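PDB 5GMX: carboxylesterase from Uncultured bacterium, which hydrolyses carboxylic esters as a family VIII carboxylesterase of the beta-lactamase fold and also acts on oxyimino cephalosporins. Local coordinates for residues I67-T72 with G360-Q365; A214-V219 with L248-A253. One frame throughout, in Å; residues are numbered along the deposited sequence.

Contact 1. Residues I67-T72 with G360-Q365. With PMS (phenylmethanesulfonic acid), chain C.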
loop_
_atom_site.group_PDB
_atom_site.type_symbol
_atom_site.label_atom_id
_atom_site.label_comp_id
_atom_site.label_asym_id
_atom_site.label_seq_id
_atom_site.Cartn_x
_atom_site.Cartn_y
_atom_site.Cartn_z
ATOM N N ILE A 67 6.406 11.313 1.590
ATOM C CA ILE A 67 5.091 11.781 1.156
ATOM C C ILE A 67 4.032 10.733 1.508
ATOM O O ILE A 67 4.330 9.536 1.590
ATOM C CB ILE A 67 5.064 12.078 -0.376
ATOM C CG1 ILE A 67 3.844 12.920 -0.774
ATOM C CG2 ILE A 67 5.138 10.795 -1.193
ATOM C CD1 ILE A 67 3.770 14.290 -0.095
ATOM N N ASN A 68 2.807 11.184 1.746
ATOM C CA ASN A 68 1.687 10.270 1.926
ATOM C C ASN A 68 1.502 9.419 0.671
ATOM O O ASN A 68 1.502 9.937 -0.445
ATOM C CB ASN A 68 0.414 11.047 2.245
ATOM C CG ASN A 68 -0.682 10.167 2.805
ATOM O OD1 ASN A 68 -0.786 9.996 4.014
ATOM N ND2 ASN A 68 -1.500 9.597 1.926
ATOM N N THR A 69 1.356 8.112 0.843
ATOM C CA THR A 69 1.253 7.214 -0.308
ATOM C C THR A 69 -0.146 6.631 -0.491
ATOM O O THR A 69 -0.366 5.829 -1.395
ATOM C CB THR A 69 2.242 6.046 -0.193
ATOM O OG1 THR A 69 1.957 5.295 0.993
ATOM C CG2 THR A 69 3.687 6.564 -0.138
ATOM N N TYR A 70 -1.083 7.039 0.362
ATOM C CA TYR A 70 -2.460 6.549 0.311
ATOM C C TYR A 70 -2.526 5.026 0.215
ATOM O O TYR A 70 -1.845 4.346 0.970
ATOM C CB TYR A 70 -3.210 7.219 -0.837
ATOM C CG TYR A 70 -3.421 8.685 -0.547
ATOM C CD1 TYR A 70 -4.418 9.096 0.328
ATOM C CD2 TYR A 70 -2.594 9.654 -1.104
ATOM C CE1 TYR A 70 -4.607 10.431 0.624
ATOM C CE2 TYR A 70 -2.775 10.997 -0.817
ATOM C CZ TYR A 70 -3.787 11.377 0.044
ATOM O OH TYR A 70 -3.976 12.707 0.334
ATOM N N SER A 71 -3.310 4.485 -0.713
ATOM C CA SER A 71 -3.575 3.043 -0.702
ATOM C C SER A 71 -2.373 2.177 -1.069
ATOM O O SER A 71 -2.440 0.952 -0.983
ATOM C CB SER A 71 -4.739 2.712 -1.627
ATOM O OG SER A 71 -5.913 3.383 -1.190
ATOM N N THR A 72 -1.273 2.797 -1.483
ATOM C CA THR A 72 -0.021 2.059 -1.630
ATOM C C THR A 72 0.284 1.358 -0.291
ATOM O O THR A 72 0.780 0.217 -0.252
ATOM C CB THR A 72 1.134 2.996 -2.064
ATOM O OG1 THR A 72 0.813 3.600 -3.331
ATOM C CG2 THR A 72 2.451 2.234 -2.178
ATOM N N GLY A 360 9.053 0.938 -7.027
ATOM C CA GLY A 360 8.338 1.868 -6.169
ATOM C C GLY A 360 8.314 3.289 -6.704
ATOM O O GLY A 360 9.301 3.767 -7.258
ATOM N N TYR A 361 7.188 3.977 -6.532
ATOM C CA TYR A 361 7.073 5.340 -7.038
ATOM C C TYR A 361 6.141 6.181 -6.165
ATOM O O TYR A 361 5.004 5.770 -5.860
ATOM C CB TYR A 361 6.616 5.305 -8.501
ATOM C CG TYR A 361 6.278 6.649 -9.105
ATOM C CD1 TYR A 361 7.211 7.683 -9.144
ATOM C CD2 TYR A 361 5.040 6.860 -9.692
ATOM C CE1 TYR A 361 6.890 8.919 -9.705
ATOM C CE2 TYR A 361 4.719 8.068 -10.277
ATOM C CZ TYR A 361 5.634 9.099 -10.261
ATOM O OH TYR A 361 5.272 10.290 -10.832
ATOM N N ALA A 362 6.644 7.333 -5.719
ATOM C CA ALA A 362 5.860 8.200 -4.831
ATOM C C ALA A 362 6.111 9.671 -5.146
ATOM O O ALA A 362 7.257 10.088 -5.298
ATOM C CB ALA A 362 6.182 7.908 -3.368
HETATM N N MSE A 363 5.045 10.461 -5.212
HETATM C CA MSE A 363 5.147 11.845 -5.659
HETATM C C MSE A 363 4.112 12.720 -4.959
HETATM O O MSE A 363 3.172 12.205 -4.363
HETATM C CB MSE A 363 4.974 11.918 -7.176
HETATM C CG MSE A 363 3.527 11.896 -7.648
HETATM SE SE MSE A 363 2.436 10.325 -7.141
HETATM C CE MSE A 363 3.690 8.955 -7.530
ATOM N N ASN A 364 4.283 14.040 -5.023
ATOM C CA ASN A 364 3.375 14.923 -4.303
ATOM C C ASN A 364 2.328 15.628 -5.178
ATOM O O ASN A 364 1.410 16.259 -4.648
ATOM C CB ASN A 364 4.177 15.957 -3.500
ATOM C CG ASN A 364 4.986 16.901 -4.375
ATOM O OD1 ASN A 364 5.203 16.651 -5.559
ATOM N ND2 ASN A 364 5.465 17.982 -3.775
ATOM N N GLN A 365 2.456 15.533 -6.499
ATOM C CA GLN A 365 1.427 16.070 -7.395
ATOM C C GLN A 365 0.447 14.985 -7.835
ATOM O O GLN A 365 0.782 14.110 -8.634
ATOM C CB GLN A 365 2.044 16.722 -8.631
ATOM C CG GLN A 365 0.997 17.215 -9.633
ATOM C CD GLN A 365 0.049 18.245 -9.030
ATOM O OE1 GLN A 365 0.462 19.352 -8.694
ATOM N NE2 GLN A 365 -1.226 17.877 -8.879
HETATM C C PMS C . -7.313 5.312 -0.366
HETATM S S PMS C . -6.479 4.618 -1.777
HETATM C C1 PMS C . -8.523 6.142 -0.758
HETATM C C2 PMS C . -8.396 7.509 -0.966
HETATM C C3 PMS C . -9.503 8.268 -1.320
HETATM C C4 PMS C . -10.743 7.664 -1.464
HETATM C C5 PMS C . -10.874 6.299 -1.256
HETATM C C6 PMS C . -9.767 5.543 -0.900
HETATM O O2S PMS C . -7.384 4.312 -2.950
HETATM O O1S PMS C . -5.534 5.619 -2.399
HETATM O O HOH W 1 1.707 9.966 -3.220
#
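Ile67 packs against Ala362, the carbonyl of Met363 and Asn364, joining the short strand that leads to the reactive serine with the end of strand 357-363 in the main antiparallel sheet of this beta-lactamase fold. Ile67 carries most of the contact. Its CG2 lies 3.8 Å from Ala362 CB, while CG1, turned anti to the backbone N (chi1 -164°), approaches Met363 O and carries CD1 on to Asn364, where CD1 sits 3.8 Å from CB. The two side chains cross at about a right angle, and the amide of Asn364 leads away to accept from Gly33 N through OD1. Thr69 adds a looser touch of CG2 on Ala362 CB; its hydroxyl is engaged with Tyr201 and Gly268.

No direct hydrogen bond links the segments. One water bridges them instead, donating to Asn68 O at 2.8 Å and to Met363 O at 2.9 Å, so two buried carbonyls share it.

Beyond Asn68 the chain makes a type II' turn from Thr69 to Thr72, closed by Thr72 N to Thr69 O. Over the Tyr70 ring stands Asn68 ND2, 3.0 Å above the plane and near its centre, an amide nitrogen that donates to Ala266 O. The turn presents Ser71, first residue of an SxxK pattern with Lys74, consistent with the family's nucleophile. It has been sulfonylated: Ser71 OG is bonded to S of the phenylmethanesulfonyl group at 1.5 Å. Sulfonyl O1S takes a weak, bent bond from Ser71 N, 3.0 Å long at 145°.

Contact 2. Residues A214-V219 with L248-A253; sequences AEMLPV and LTAHIA
Met216 and Pro218 lie against Ala250 and Ala253, so that a loop of the beta-lactamase fold is packed against the short, weakly bonded helix 250-253 beside the ligand pocket. The first shell has no hydrogen bond across it and is mainly apolar. The backbone of selenomethionine Met216 places its CB 3.9 Å from Ala253 CB. From there CG, anti to the backbone N (chi1 -176°), lies 4.0 Å from Ala250 CB and 3.9 Å from the carbonyl Ala250 O; further bends at chi2 and chi3 fold the chain back, leaving CE 4.1 Å from the same Ala253 methyl. Ala250 CB in turn meets the pyrrolidine ring of Pro218 alongside its CB, at 3.9 Å, and CD. The methyls of Ala250 and Ala253, three residues apart, both face the loop, and the backbones come nearest at Pro218 and Ala250.

Further out, polar bonds hold both partners. Met216 N donates to OD1 of Asn254, the residue following Ala253, and Leu217 pairs through its backbone with Met366. On the pocket side Leu248 touches the bound phenylmethanesulfonyl group. The helix itself has Thr249 as its N-cap: the threonine's OG1 accepts from Ile252 N over 3.3 Å, with an angle of 140° at the hydrogen.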
loop_
_atom_site.group_PDB
_atom_site.type_symbol
_atom_site.label_atom_id
_atom_site.label_comp_id
_atom_site.label_asym_id
_atom_site.label_seq_id
_atom_site.Cartn_x
_atom_site.Cartn_y
_atom_site.Cartn_z
ATOM N N ALA A 214 7.095 16.080 2.442
ATOM C CA ALA A 214 6.814 17.037 1.386
ATOM C C ALA A 214 5.353 17.437 1.456
ATOM O O ALA A 214 4.582 16.834 2.189
ATOM C CB ALA A 214 7.135 16.447 0.027
ATOM N N GLU A 215 4.969 18.435 0.671
ATOM C CA GLU A 215 3.593 18.924 0.678
ATOM C C GLU A 215 2.763 18.214 -0.375
ATOM O O GLU A 215 3.136 18.179 -1.549
ATOM C CB GLU A 215 3.565 20.435 0.446
ATOM C CG GLU A 215 2.175 21.035 0.363
ATOM C CD GLU A 215 2.191 22.479 -0.122
ATOM O OE1 GLU A 215 3.263 22.956 -0.569
ATOM O OE2 GLU A 215 1.135 23.142 -0.039
HETATM N N MSE A 216 1.639 17.640 0.038
HETATM C CA MSE A 216 0.764 16.970 -0.911
HETATM C C MSE A 216 -0.019 17.991 -1.738
HETATM O O MSE A 216 -0.517 18.976 -1.205
HETATM C CB MSE A 216 -0.200 16.037 -0.198
HETATM C CG MSE A 216 -1.061 15.245 -1.171
HETATM SE SE MSE A 216 0.027 13.895 -2.079
HETATM C CE MSE A 216 0.338 12.832 -0.526
ATOM N N LEU A 217 -0.129 17.757 -3.041
ATOM C CA LEU A 217 -0.795 18.721 -3.914
ATOM C C LEU A 217 -1.983 18.112 -4.665
ATOM O O LEU A 217 -1.839 17.118 -5.379
ATOM C CB LEU A 217 0.209 19.312 -4.906
ATOM C CG LEU A 217 1.513 19.769 -4.250
ATOM C CD1 LEU A 217 2.565 20.126 -5.292
ATOM C CD2 LEU A 217 1.276 20.923 -3.293
ATOM N N PRO A 218 -3.166 18.717 -4.501
ATOM C CA PRO A 218 -4.379 18.263 -5.193
ATOM C C PRO A 218 -4.298 18.529 -6.698
ATOM O O PRO A 218 -3.491 19.356 -7.131
ATOM C CB PRO A 218 -5.487 19.091 -4.543
ATOM C CG PRO A 218 -4.798 20.313 -4.032
ATOM C CD PRO A 218 -3.413 19.888 -3.642
ATOM N N VAL A 219 -5.121 17.835 -7.478
ATOM C CA VAL A 219 -5.100 17.978 -8.935
ATOM C C VAL A 219 -5.623 19.338 -9.388
ATOM O O VAL A 219 -6.111 20.124 -8.579
ATOM C CB VAL A 219 -5.942 16.880 -9.624
ATOM C CG1 VAL A 219 -7.369 16.887 -9.094
ATOM C CG2 VAL A 219 -5.935 17.078 -11.130
ATOM N N LEU A 248 -11.840 11.363 2.269
ATOM C CA LEU A 248 -10.424 11.711 2.303
ATOM C C LEU A 248 -10.128 12.813 1.300
ATOM O O LEU A 248 -10.846 12.975 0.320
ATOM C CB LEU A 248 -9.547 10.498 2.004
ATOM C CG LEU A 248 -9.616 9.303 2.956
ATOM C CD1 LEU A 248 -8.539 8.294 2.577
ATOM C CD2 LEU A 248 -9.495 9.722 4.432
ATOM N N THR A 249 -9.083 13.589 1.568
ATOM C CA THR A 249 -8.687 14.684 0.688
ATOM C C THR A 249 -7.169 14.742 0.592
ATOM O O THR A 249 -6.472 14.111 1.382
ATOM C CB THR A 249 -9.222 16.049 1.186
ATOM O OG1 THR A 249 -8.685 16.326 2.487
ATOM C CG2 THR A 249 -10.755 16.054 1.257
ATOM N N ALA A 250 -6.650 15.491 -0.373
ATOM C CA ALA A 250 -5.218 15.759 -0.407
ATOM C C ALA A 250 -4.821 16.527 0.842
ATOM O O ALA A 250 -3.747 16.325 1.404
ATOM C CB ALA A 250 -4.845 16.541 -1.650
ATOM N N HIS A 251 -5.717 17.403 1.274
ATOM C CA HIS A 251 -5.463 18.302 2.384
ATOM C C HIS A 251 -5.101 17.568 3.674
ATOM O O HIS A 251 -4.226 18.015 4.413
ATOM C CB HIS A 251 -6.693 19.183 2.618
ATOM C CG HIS A 251 -6.499 20.222 3.677
ATOM N ND1 HIS A 251 -5.563 21.229 3.570
ATOM C CD2 HIS A 251 -7.122 20.412 4.864
ATOM C CE1 HIS A 251 -5.618 21.995 4.646
ATOM N NE2 HIS A 251 -6.555 21.520 5.447
ATOM N N ILE A 252 -5.767 16.444 3.942
ATOM C CA ILE A 252 -5.596 15.756 5.222
ATOM C C ILE A 252 -4.182 15.173 5.357
ATOM O O ILE A 252 -3.655 15.065 6.458
ATOM C CB ILE A 252 -6.655 14.640 5.418
ATOM C CG1 ILE A 252 -6.730 14.221 6.890
ATOM C CG2 ILE A 252 -6.386 13.446 4.506
ATOM C CD1 ILE A 252 -7.155 15.328 7.828
ATOM N N ALA A 253 -3.558 14.840 4.231
ATOM C CA ALA A 253 -2.173 14.379 4.230
ATOM C C ALA A 253 -1.229 15.436 4.817
ATOM O O ALA A 253 -0.191 15.100 5.386
ATOM C CB ALA A 253 -1.742 14.016 2.818
#

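All the residues that touch in contact 1 are buried, and its centre lies about 9 Å from the chain centre, whereas contact 2 lies at about 17 Å and runs from buried Met216 and Ala253 to exposed Pro218. Both rest mainly on apolar side chains and lack a direct hydrogen bond between their segments, but contact 1 adds a bridging water and the covalently modified serine. Polar bonds join the two: Asn364 O accepts from Leu217 N at 2.7 Å, and Tyr70 OH bonds Thr249 O at 3.0 Å. Met216 also packs on Ile67, Asn68 and Tyr70, so this one side chain touches strand 67-68 as well as the helix, while Ala253 also reaches Asn68 and Tyr70 directly.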